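Local coordinates for protein triacylglycerol lipase (Clostridium botulinum, PDB 5AH1) that hydrolyses ester bonds, including those of synthetic polyesters, as a zinc-binding alpha/beta-hydrolase and probable triacylglycerol lipase, at residues A[152-157]-A[299-304]; A[122-127]-A[268-273]; A[187-192]-A[314-319]. One frame throughout, in Å; residues are numbered along the deposited sequence.

Contact 1: A[152-157]-A[299-304]; sequences KKFKHN and STKDIA. With ZN (zinc ion), chain B.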
loop_
_atom_site.group_PDB
_atom_site.type_symbol
_atom_site.label_atom_id
_atom_site.label_comp_id
_atom_site.label_asym_id
_atom_site.label_seq_id
_atom_site.Cartn_x
_atom_site.Cartn_y
_atom_site.Cartn_z
ATOM N N LYS A 152 -6.228 -23.966 -4.131
ATOM C CA LYS A 152 -5.749 -25.196 -4.725
ATOM C C LYS A 152 -4.568 -24.921 -5.652
ATOM O O LYS A 152 -3.569 -25.642 -5.628
ATOM C CB LYS A 152 -6.857 -25.912 -5.493
ATOM C CG LYS A 152 -6.393 -27.228 -6.097
ATOM C CD LYS A 152 -7.541 -27.964 -6.757
ATOM C CE LYS A 152 -7.083 -29.269 -7.406
ATOM N NZ LYS A 152 -8.237 -30.016 -7.999
ATOM N N LYS A 153 -4.686 -23.900 -6.491
ATOM C CA LYS A 153 -3.632 -23.563 -7.429
ATOM C C LYS A 153 -2.314 -23.225 -6.738
ATOM O O LYS A 153 -1.246 -23.674 -7.164
ATOM C CB LYS A 153 -4.083 -22.381 -8.288
ATOM C CG LYS A 153 -3.040 -21.903 -9.291
ATOM C CD LYS A 153 -3.583 -20.769 -10.142
ATOM C CE LYS A 153 -2.553 -20.278 -11.133
ATOM N NZ LYS A 153 -2.312 -21.317 -12.176
ATOM N N PHE A 154 -2.396 -22.430 -5.675
ATOM C CA PHE A 154 -1.202 -21.946 -4.996
ATOM C C PHE A 154 -0.794 -22.802 -3.793
ATOM O O PHE A 154 0.222 -22.541 -3.155
ATOM C CB PHE A 154 -1.363 -20.463 -4.660
ATOM C CG PHE A 154 -1.349 -19.591 -5.883
ATOM C CD1 PHE A 154 -0.218 -19.480 -6.662
ATOM C CD2 PHE A 154 -2.480 -18.898 -6.274
ATOM C CE1 PHE A 154 -0.210 -18.685 -7.794
ATOM C CE2 PHE A 154 -2.474 -18.101 -7.411
ATOM C CZ PHE A 154 -1.335 -17.997 -8.172
ATOM N N LYS A 155 -1.569 -23.847 -3.515
ATOM C CA LYS A 155 -1.256 -24.820 -2.470
ATOM C C LYS A 155 -1.175 -24.193 -1.091
ATOM O O LYS A 155 -0.211 -24.360 -0.359
ATOM C CB LYS A 155 0.035 -25.562 -2.809
ATOM C CG LYS A 155 0.028 -26.172 -4.207
ATOM C CD LYS A 155 1.372 -26.770 -4.575
ATOM C CE LYS A 155 1.356 -27.340 -5.995
ATOM N NZ LYS A 155 1.024 -26.320 -7.044
ATOM N N HIS A 156 -2.224 -23.462 -0.742
ATOM C CA HIS A 156 -2.383 -22.936 0.607
ATOM C C HIS A 156 -3.817 -23.102 1.090
ATOM O O HIS A 156 -4.674 -23.591 0.368
ATOM C CB HIS A 156 -1.807 -21.506 0.761
ATOM C CG HIS A 156 -2.600 -20.371 0.152
ATOM N ND1 HIS A 156 -3.863 -20.002 0.563
ATOM C CD2 HIS A 156 -2.220 -19.434 -0.755
ATOM C CE1 HIS A 156 -4.239 -18.918 -0.098
ATOM N NE2 HIS A 156 -3.253 -18.540 -0.891
ATOM N N ASN A 157 -4.078 -22.728 2.332
ATOM C CA ASN A 157 -5.388 -22.950 2.913
ATOM C C ASN A 157 -6.420 -22.061 2.246
ATOM O O ASN A 157 -6.135 -20.907 1.914
ATOM C CB ASN A 157 -5.387 -22.595 4.400
ATOM C CG ASN A 157 -4.646 -23.586 5.242
ATOM O OD1 ASN A 157 -4.503 -24.744 4.869
ATOM N ND2 ASN A 157 -4.177 -23.136 6.397
ATOM N N SER A 299 9.493 -19.718 -4.279
ATOM C CA SER A 299 8.782 -20.925 -4.727
ATOM C C SER A 299 7.318 -20.713 -5.080
ATOM O O SER A 299 6.614 -21.663 -5.407
ATOM C CB SER A 299 8.865 -22.014 -3.661
ATOM O OG SER A 299 10.222 -22.386 -3.449
ATOM N N THR A 300 6.858 -19.465 -5.012
ATOM C CA THR A 300 5.497 -19.128 -5.430
ATOM C C THR A 300 5.417 -17.709 -5.978
ATOM O O THR A 300 6.188 -16.832 -5.567
ATOM C CB THR A 300 4.483 -19.267 -4.261
ATOM O OG1 THR A 300 3.155 -19.053 -4.747
ATOM C CG2 THR A 300 4.753 -18.267 -3.123
ATOM N N LYS A 301 4.508 -17.469 -6.911
ATOM C CA LYS A 301 4.214 -16.087 -7.279
ATOM C C LYS A 301 3.122 -15.490 -6.391
ATOM O O LYS A 301 2.828 -14.302 -6.508
ATOM C CB LYS A 301 3.862 -15.964 -8.757
ATOM C CG LYS A 301 2.572 -16.605 -9.177
ATOM C CD LYS A 301 2.332 -16.296 -10.648
ATOM C CE LYS A 301 0.983 -16.799 -11.161
ATOM N NZ LYS A 301 0.850 -16.523 -12.631
ATOM N N ASP A 302 2.525 -16.296 -5.508
ATOM C CA ASP A 302 1.463 -15.790 -4.625
ATOM C C ASP A 302 2.003 -15.180 -3.332
ATOM O O ASP A 302 1.661 -15.632 -2.233
ATOM C CB ASP A 302 0.497 -16.942 -4.325
ATOM C CG ASP A 302 -0.769 -16.504 -3.606
ATOM O OD1 ASP A 302 -1.320 -15.421 -3.926
ATOM O OD2 ASP A 302 -1.234 -17.278 -2.738
ATOM N N ILE A 303 2.850 -14.163 -3.464
ATOM C CA ILE A 303 3.524 -13.548 -2.317
ATOM C C ILE A 303 3.843 -12.082 -2.664
ATOM O O ILE A 303 3.912 -11.738 -3.837
ATOM C CB ILE A 303 4.777 -14.401 -1.944
ATOM C CG1 ILE A 303 5.269 -14.091 -0.530
ATOM C CG2 ILE A 303 5.849 -14.263 -3.008
ATOM C CD1 ILE A 303 4.318 -14.546 0.573
ATOM N N ALA A 304 4.026 -11.226 -1.662
ATOM C CA ALA A 304 4.147 -9.799 -1.950
ATOM C C ALA A 304 5.343 -9.444 -2.832
ATOM O O ALA A 304 5.249 -8.558 -3.669
ATOM C CB ALA A 304 4.207 -8.984 -0.660
HETATM ZN ZN ZN B . -3.031 -16.844 -2.054
HETATM O O HOH W 1 2.262 -21.612 -4.627
#

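Contact 2: A[122-127]-A[268-273]; sequences VGPVSS and DLKLDQ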
loop_
_atom_site.group_PDB
_atom_site.type_symbol
_atom_site.label_atom_id
_atom_site.label_comp_id
_atom_site.label_asym_id
_atom_site.label_seq_id
_atom_site.Cartn_x
_atom_site.Cartn_y
_atom_site.Cartn_z
ATOM N N VAL A 122 -4.252 -6.023 6.922
ATOM C CA VAL A 122 -4.141 -7.211 6.093
ATOM C C VAL A 122 -2.711 -7.768 6.159
ATOM O O VAL A 122 -1.863 -7.203 6.848
ATOM C CB VAL A 122 -4.573 -6.904 4.636
ATOM C CG1 VAL A 122 -6.031 -6.415 4.602
ATOM C CG2 VAL A 122 -3.646 -5.879 3.977
ATOM N N GLY A 123 -2.437 -8.880 5.470
ATOM C CA GLY A 123 -1.144 -9.513 5.586
ATOM C C GLY A 123 -0.031 -8.583 5.121
ATOM O O GLY A 123 -0.113 -8.024 4.012
ATOM N N PRO A 124 1.011 -8.397 5.944
ATOM C CA PRO A 124 2.071 -7.454 5.575
ATOM C C PRO A 124 2.924 -7.906 4.378
ATOM O O PRO A 124 3.529 -7.057 3.716
ATOM C CB PRO A 124 2.912 -7.347 6.850
ATOM C CG PRO A 124 2.643 -8.613 7.586
ATOM C CD PRO A 124 1.209 -8.933 7.303
ATOM N N VAL A 125 3.029 -9.212 4.129
ATOM C CA VAL A 125 3.886 -9.700 3.054
ATOM C C VAL A 125 3.193 -10.697 2.127
ATOM O O VAL A 125 3.843 -11.373 1.339
ATOM C CB VAL A 125 5.179 -10.327 3.645
ATOM C CG1 VAL A 125 5.976 -9.291 4.449
ATOM C CG2 VAL A 125 4.880 -11.546 4.520
ATOM N N SER A 126 1.874 -10.765 2.219
ATOM C CA SER A 126 1.090 -11.645 1.367
ATOM C C SER A 126 0.793 -11.022 0.002
ATOM O O SER A 126 1.022 -9.831 -0.226
ATOM C CB SER A 126 -0.185 -12.068 2.083
ATOM O OG SER A 126 0.158 -12.804 3.250
ATOM N N SER A 127 0.262 -11.829 -0.915
ATOM C CA SER A 127 -0.075 -11.337 -2.239
ATOM C C SER A 127 -1.236 -10.342 -2.185
ATOM O O SER A 127 -1.986 -10.278 -1.222
ATOM C CB SER A 127 -0.481 -12.487 -3.136
ATOM O OG SER A 127 -1.682 -13.062 -2.656
ATOM N N ASP A 268 2.795 -9.487 13.976
ATOM C CA ASP A 268 2.410 -10.805 13.475
ATOM C C ASP A 268 2.468 -10.699 11.955
ATOM O O ASP A 268 1.926 -9.758 11.378
ATOM C CB ASP A 268 0.987 -11.085 13.991
ATOM C CG ASP A 268 0.374 -12.402 13.500
ATOM O OD1 ASP A 268 0.946 -13.118 12.650
ATOM O OD2 ASP A 268 -0.737 -12.715 14.002
ATOM N N LEU A 269 3.170 -11.619 11.306
ATOM C CA LEU A 269 3.299 -11.597 9.840
ATOM C C LEU A 269 2.089 -12.195 9.123
ATOM O O LEU A 269 1.968 -12.068 7.909
ATOM C CB LEU A 269 4.569 -12.301 9.384
ATOM C CG LEU A 269 5.855 -11.701 9.942
ATOM C CD1 LEU A 269 7.041 -12.583 9.593
ATOM C CD2 LEU A 269 6.067 -10.278 9.444
ATOM N N LYS A 270 1.189 -12.825 9.874
ATOM C CA LYS A 270 -0.128 -13.222 9.365
ATOM C C LYS A 270 -0.056 -14.165 8.165
ATOM O O LYS A 270 -0.899 -14.110 7.271
ATOM C CB LYS A 270 -0.974 -11.978 9.048
ATOM C CG LYS A 270 -0.935 -10.941 10.167
ATOM C CD LYS A 270 -1.912 -9.767 9.991
ATOM C CE LYS A 270 -1.802 -8.799 11.155
ATOM N NZ LYS A 270 -0.507 -8.100 11.220
ATOM N N LEU A 271 0.902 -15.092 8.197
ATOM C CA LEU A 271 1.070 -16.085 7.137
ATOM C C LEU A 271 0.388 -17.415 7.495
ATOM O O LEU A 271 0.853 -18.481 7.105
ATOM C CB LEU A 271 2.567 -16.266 6.834
ATOM C CG LEU A 271 3.182 -15.029 6.159
ATOM C CD1 LEU A 271 4.691 -15.080 6.228
ATOM C CD2 LEU A 271 2.713 -14.867 4.720
ATOM N N ASP A 272 -0.726 -17.321 8.209
ATOM C CA ASP A 272 -1.522 -18.471 8.623
ATOM C C ASP A 272 -1.823 -19.418 7.460
ATOM O O ASP A 272 -1.796 -20.640 7.622
ATOM C CB ASP A 272 -2.868 -18.024 9.213
ATOM C CG ASP A 272 -2.738 -17.060 10.375
ATOM O OD1 ASP A 272 -1.858 -16.178 10.361
ATOM O OD2 ASP A 272 -3.565 -17.181 11.301
ATOM N N GLN A 273 -2.130 -18.851 6.297
ATOM C CA GLN A 273 -2.616 -19.650 5.178
ATOM C C GLN A 273 -1.543 -20.571 4.624
ATOM O O GLN A 273 -1.856 -21.575 4.010
ATOM C CB GLN A 273 -3.238 -18.773 4.075
ATOM C CG GLN A 273 -2.262 -18.023 3.167
ATOM C CD GLN A 273 -1.756 -16.735 3.767
ATOM O OE1 GLN A 273 -1.471 -16.643 4.964
ATOM N NE2 GLN A 273 -1.639 -15.717 2.930
HETATM O O HOH W 2 -0.410 -6.368 9.042
HETATM O O HOH W 3 1.521 -11.398 5.253
HETATM O O HOH W 4 -1.729 -12.880 4.886
#

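Contact 3: A[187-192]-A[314-319]; sequences TIRTLT and QELNTW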
loop_
_atom_site.group_PDB
_atom_site.type_symbol
_atom_site.label_atom_id
_atom_site.label_comp_id
_atom_site.label_asym_id
_atom_site.label_seq_id
_atom_site.Cartn_x
_atom_site.Cartn_y
_atom_site.Cartn_z
ATOM N N THR A 187 -3.721 -3.357 -3.480
ATOM C CA THR A 187 -4.705 -4.185 -2.787
ATOM C C THR A 187 -6.116 -3.616 -2.933
ATOM O O THR A 187 -7.061 -4.366 -3.161
ATOM C CB THR A 187 -4.346 -4.317 -1.312
ATOM O OG1 THR A 187 -3.050 -4.926 -1.189
ATOM C CG2 THR A 187 -5.378 -5.158 -0.560
ATOM N N ILE A 188 -6.282 -2.301 -2.801
ATOM C CA ILE A 188 -7.628 -1.715 -2.906
ATOM C C ILE A 188 -8.143 -1.708 -4.341
ATOM O O ILE A 188 -9.344 -1.871 -4.573
ATOM C CB ILE A 188 -7.742 -0.295 -2.244
ATOM C CG1 ILE A 188 -6.829 0.730 -2.917
ATOM C CG2 ILE A 188 -7.424 -0.420 -0.759
ATOM C CD1 ILE A 188 -7.029 2.149 -2.410
ATOM N N ARG A 189 -7.242 -1.586 -5.319
ATOM C CA ARG A 189 -7.646 -1.745 -6.717
ATOM C C ARG A 189 -8.201 -3.139 -6.930
ATOM O O ARG A 189 -9.189 -3.343 -7.613
ATOM C CB ARG A 189 -6.481 -1.497 -7.663
ATOM C CG ARG A 189 -6.049 -0.033 -7.838
ATOM C CD ARG A 189 -4.730 0.083 -8.594
ATOM N NE ARG A 189 -4.767 -0.721 -9.818
ATOM C CZ ARG A 189 -3.747 -1.427 -10.297
ATOM N NH1 ARG A 189 -2.543 -1.301 -9.759
ATOM N NH2 ARG A 189 -3.940 -2.209 -11.342
ATOM N N THR A 190 -7.512 -4.119 -6.355
ATOM C CA THR A 190 -7.833 -5.548 -6.517
ATOM C C THR A 190 -9.180 -5.867 -5.856
ATOM O O THR A 190 -10.033 -6.538 -6.436
ATOM C CB THR A 190 -6.724 -6.439 -5.925
ATOM O OG1 THR A 190 -5.491 -6.127 -6.576
ATOM C CG2 THR A 190 -7.004 -7.926 -6.109
ATOM N N LEU A 191 -9.399 -5.365 -4.644
ATOM C CA LEU A 191 -10.688 -5.559 -3.994
ATOM C C LEU A 191 -11.809 -4.957 -4.834
ATOM O O LEU A 191 -12.863 -5.572 -5.003
ATOM C CB LEU A 191 -10.695 -4.922 -2.603
ATOM C CG LEU A 191 -12.041 -5.026 -1.881
ATOM C CD1 LEU A 191 -12.309 -6.429 -1.426
ATOM C CD2 LEU A 191 -12.130 -4.078 -0.684
ATOM N N THR A 192 -11.592 -3.766 -5.371
ATOM C CA THR A 192 -12.634 -3.089 -6.141
ATOM C C THR A 192 -12.967 -3.887 -7.414
ATOM O O THR A 192 -14.130 -4.056 -7.780
ATOM C CB THR A 192 -12.216 -1.642 -6.460
ATOM O OG1 THR A 192 -11.998 -0.937 -5.230
ATOM C CG2 THR A 192 -13.283 -0.945 -7.267
ATOM N N GLN A 314 2.622 -5.812 -13.511
ATOM C CA GLN A 314 2.082 -5.883 -14.854
ATOM C C GLN A 314 1.030 -6.977 -14.940
ATOM O O GLN A 314 -0.050 -6.772 -15.497
ATOM C CB GLN A 314 3.205 -6.143 -15.850
ATOM C CG GLN A 314 2.748 -6.312 -17.281
ATOM C CD GLN A 314 3.932 -6.425 -18.219
ATOM O OE1 GLN A 314 4.271 -5.495 -18.925
ATOM N NE2 GLN A 314 4.597 -7.569 -18.186
ATOM N N GLU A 315 1.339 -8.149 -14.383
ATOM C CA GLU A 315 0.361 -9.234 -14.399
ATOM C C GLU A 315 -0.956 -8.845 -13.699
ATOM O O GLU A 315 -2.032 -9.128 -14.207
ATOM C CB GLU A 315 0.933 -10.508 -13.781
ATOM C CG GLU A 315 -0.022 -11.697 -13.911
ATOM C CD GLU A 315 0.470 -12.986 -13.268
ATOM O OE1 GLU A 315 1.403 -12.941 -12.460
ATOM O OE2 GLU A 315 -0.121 -14.051 -13.543
ATOM N N LEU A 316 -0.856 -8.234 -12.520
ATOM C CA LEU A 316 -2.037 -7.735 -11.814
ATOM C C LEU A 316 -2.836 -6.783 -12.696
ATOM O O LEU A 316 -4.054 -6.884 -12.782
ATOM C CB LEU A 316 -1.617 -7.052 -10.514
ATOM C CG LEU A 316 -2.779 -6.712 -9.568
ATOM C CD1 LEU A 316 -3.254 -7.964 -8.841
ATOM C CD2 LEU A 316 -2.407 -5.626 -8.588
ATOM N N ASN A 317 -2.124 -5.907 -13.392
ATOM C CA ASN A 317 -2.753 -4.902 -14.214
ATOM C C ASN A 317 -3.543 -5.488 -15.379
ATOM O O ASN A 317 -4.437 -4.818 -15.905
ATOM C CB ASN A 317 -1.708 -3.939 -14.740
ATOM C CG ASN A 317 -1.066 -3.110 -13.659
ATOM O OD1 ASN A 317 -1.554 -3.056 -12.526
ATOM N ND2 ASN A 317 0.010 -2.400 -14.014
ATOM N N THR A 318 -3.187 -6.695 -15.825
ATOM C CA THR A 318 -3.896 -7.284 -16.947
ATOM C C THR A 318 -5.332 -7.692 -16.608
ATOM O O THR A 318 -6.112 -7.960 -17.515
ATOM C CB THR A 318 -3.151 -8.487 -17.565
ATOM O OG1 THR A 318 -3.137 -9.561 -16.628
ATOM C CG2 THR A 318 -1.751 -8.090 -18.008
ATOM N N TRP A 319 -5.699 -7.685 -15.324
ATOM C CA TRP A 319 -7.082 -7.998 -14.949
ATOM C C TRP A 319 -7.687 -7.041 -13.921
ATOM O O TRP A 319 -8.906 -6.995 -13.793
ATOM C CB TRP A 319 -7.218 -9.451 -14.489
ATOM C CG TRP A 319 -6.580 -9.770 -13.169
ATOM C CD1 TRP A 319 -5.265 -10.027 -12.927
ATOM C CD2 TRP A 319 -7.246 -9.851 -11.894
ATOM N NE1 TRP A 319 -5.070 -10.261 -11.581
ATOM C CE2 TRP A 319 -6.275 -10.162 -10.928
ATOM C CE3 TRP A 319 -8.573 -9.683 -11.490
ATOM C CZ2 TRP A 319 -6.591 -10.301 -9.578
ATOM C CZ3 TRP A 319 -8.882 -9.854 -10.156
ATOM C CH2 TRP A 319 -7.904 -10.145 -9.215
HETATM O O HOH W 5 -0.130 -3.202 -10.052
#

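Contact 1: A[152-157]-A[299-304]
His156 and Asp302 meet through a shared zinc ion, in a metal-bridged contact between the end of helix 148-154 with the residues just after it and the loop joining helix 296-299 to helix 304-308. His156 NE2 binds the zinc at 2.1 Å and Asp302 OD2 at 2.0 Å; Asp130 and His150 complete the four-residue site. The two ligand atoms are held together by the metal and not by a proton, and the carboxylate lies nearly in the plane of the imidazole, the two planes 11° apart. His156 ND1 donates to Asn157 O at 2.8 Å, in the ring plane, which fixes the rotation of the imidazole and leaves NE2 directed at the metal. The second carboxylate oxygen, Asp302 OD1, is taken by the hydroxyl of Ser127.

Phe154 supplies the apolar part. Asp302 CB sits over one face of its ring, 3.8 Å from the centroid, as a CH-pi contact. Asp302 CG stands anti to the backbone N (chi1 -171°), and the carboxylate stacks over the CG side of the ring, the planes 25° apart, with OD2 leading off toward the zinc. Lys301 runs extended past the rim, its CG 3.7 Å from Phe154 CE1, before its amine reaches Glu315. Thr300 OG1 accepts from Asp302 N at 2.9 Å in an ST turn, and one water joins that hydroxyl to Phe154 O.

The Asp302 carboxylate is thus held through both oxygens. Its negative charge, with that of Asp130, would offset the cation's, while the ND1 bond should strengthen His156 as a zinc ligand.

Contact 2: A[122-127]-A[268-273]
Ser126 OG is tied to the backbone of Leu269 by a water that donates to the hydroxyl at 2.8 Å and also to Leu269 O, and accepts from Val125 N at 2.9 Å, making a three-way bridge between the loops. A second water donates to Lys270 O at 2.8 Å; its approach to Ser126 OG is too short to be trusted in the conformer given, and its link to Gln273 NE2 is weak. The serine hydroxyl stands anti to its own carbonyl carbon (chi1 -62°), which turns it across to the opposing loop. Gln273 NE2 comes into the same neighbourhood, where its main partner is the zinc ligand Asp130.

A third water extends the bridging along the loops, donating to Val122 O and accepting from Lys270 NZ at 2.8 Å. The lysine bends at its last torsion (chi4 66°), and the amine folds back to donate to Asp268 O at 2.9 Å as well as pairing with Glu93. Asp268 OD1 in turn accepts from Lys270 N, met from above the carboxylate plane, in an Asx turn at the start of 268-273.

Pro124 CD and CG lie against the backbone of Leu269, CD 3.3 Å from Leu269 O. Apolar packing is made by Pro124 CG with Leu269 CD2 at 4.2 Å and by Val125 CG2 with Leu271 CD1 at 3.9 Å, the latter two side chains crossing at about a right angle. Helix 284-292 also packs on Leu269 and Leu271.

The polar links between the loops run largely through ordered water, which satisfies buried carbonyls at Val122, Leu269 and Lys270. Pairing with Glu93 would probably balance the charge of the buried Lys270 amine, and Gln273, through Asp130, links this interface to the zinc site.

Contact 3: A[187-192]-A[314-319]
Polar contact between helices 183-197 and 310-317 rests on Arg189 and Asn317. Arg189 NH2 donates to Asn317 OD1 at 2.8 Å, with an N-H...O angle of 157°. The amide oxygen lies at the edge of the guanidinium, close to its plane, but the donor stands above the carbonyl plane of the asparagine, and the two flat groups are turned 51° against each other. A bend at chi3 (49°) brings the guanidinium round to this oxygen. One water adds a second route between the two, accepting from Arg189 NH1 at 3.1 Å and lying 2.9 Å from Asn317 OD1, to which it can donate. Both ends have further partners: NH1 also donates to Asn231 OD1 and NH2 to Val320 O, while Asn317 ND2 serves the carbonyls of Leu397 and Asn231. The buried guanidinium and amide are therefore held by a network that takes in the neighbouring loops.

Van der Waals packing lies alongside. Leu316 sets both its methyls against the hydroxyl of Thr190, CD1 approaching OG1 to 3.7 Å; the hydroxyl itself bonds to Gln186 O, one turn earlier in its own helix. Thr190 CG2 meets Trp319 CH2 obliquely at 3.9 Å, and the indole also touches Gln193 and Leu194 of the same helix.

Helix 183-197 follows strand 176-181 through a sharp GxSxG turn that fits the nucleophile elbow of alpha/beta-hydrolases. Helix 310-317 packs on this elbow helix, whose Ile188 and Thr192 rest on strand 221-227 of the central sheet, consistent with the layered alpha/beta-hydrolase fold.

In the fold
The three contacts interleave along the chain: 122-127, 152-157 and 187-192 come first, in that order, followed by their partners 268-273, 299-304 and 314-319. Contacts 1 and 2 are neighbours, their centres about 12 Å apart, and they join through the pairing of Ala304 N with Val125 O. Contact 3 has its centre about 17 Å from that of contact 1, yet the Lys301-Glu315 salt bridge connects them; contacts 2 and 3 do not touch. Loop 122-127 and helix 183-197 each follow a strand of the central parallel sheet. Contacts 1 and 2 thus lie at the zinc site, while contact 3 lies on the elbow helix against the sheet.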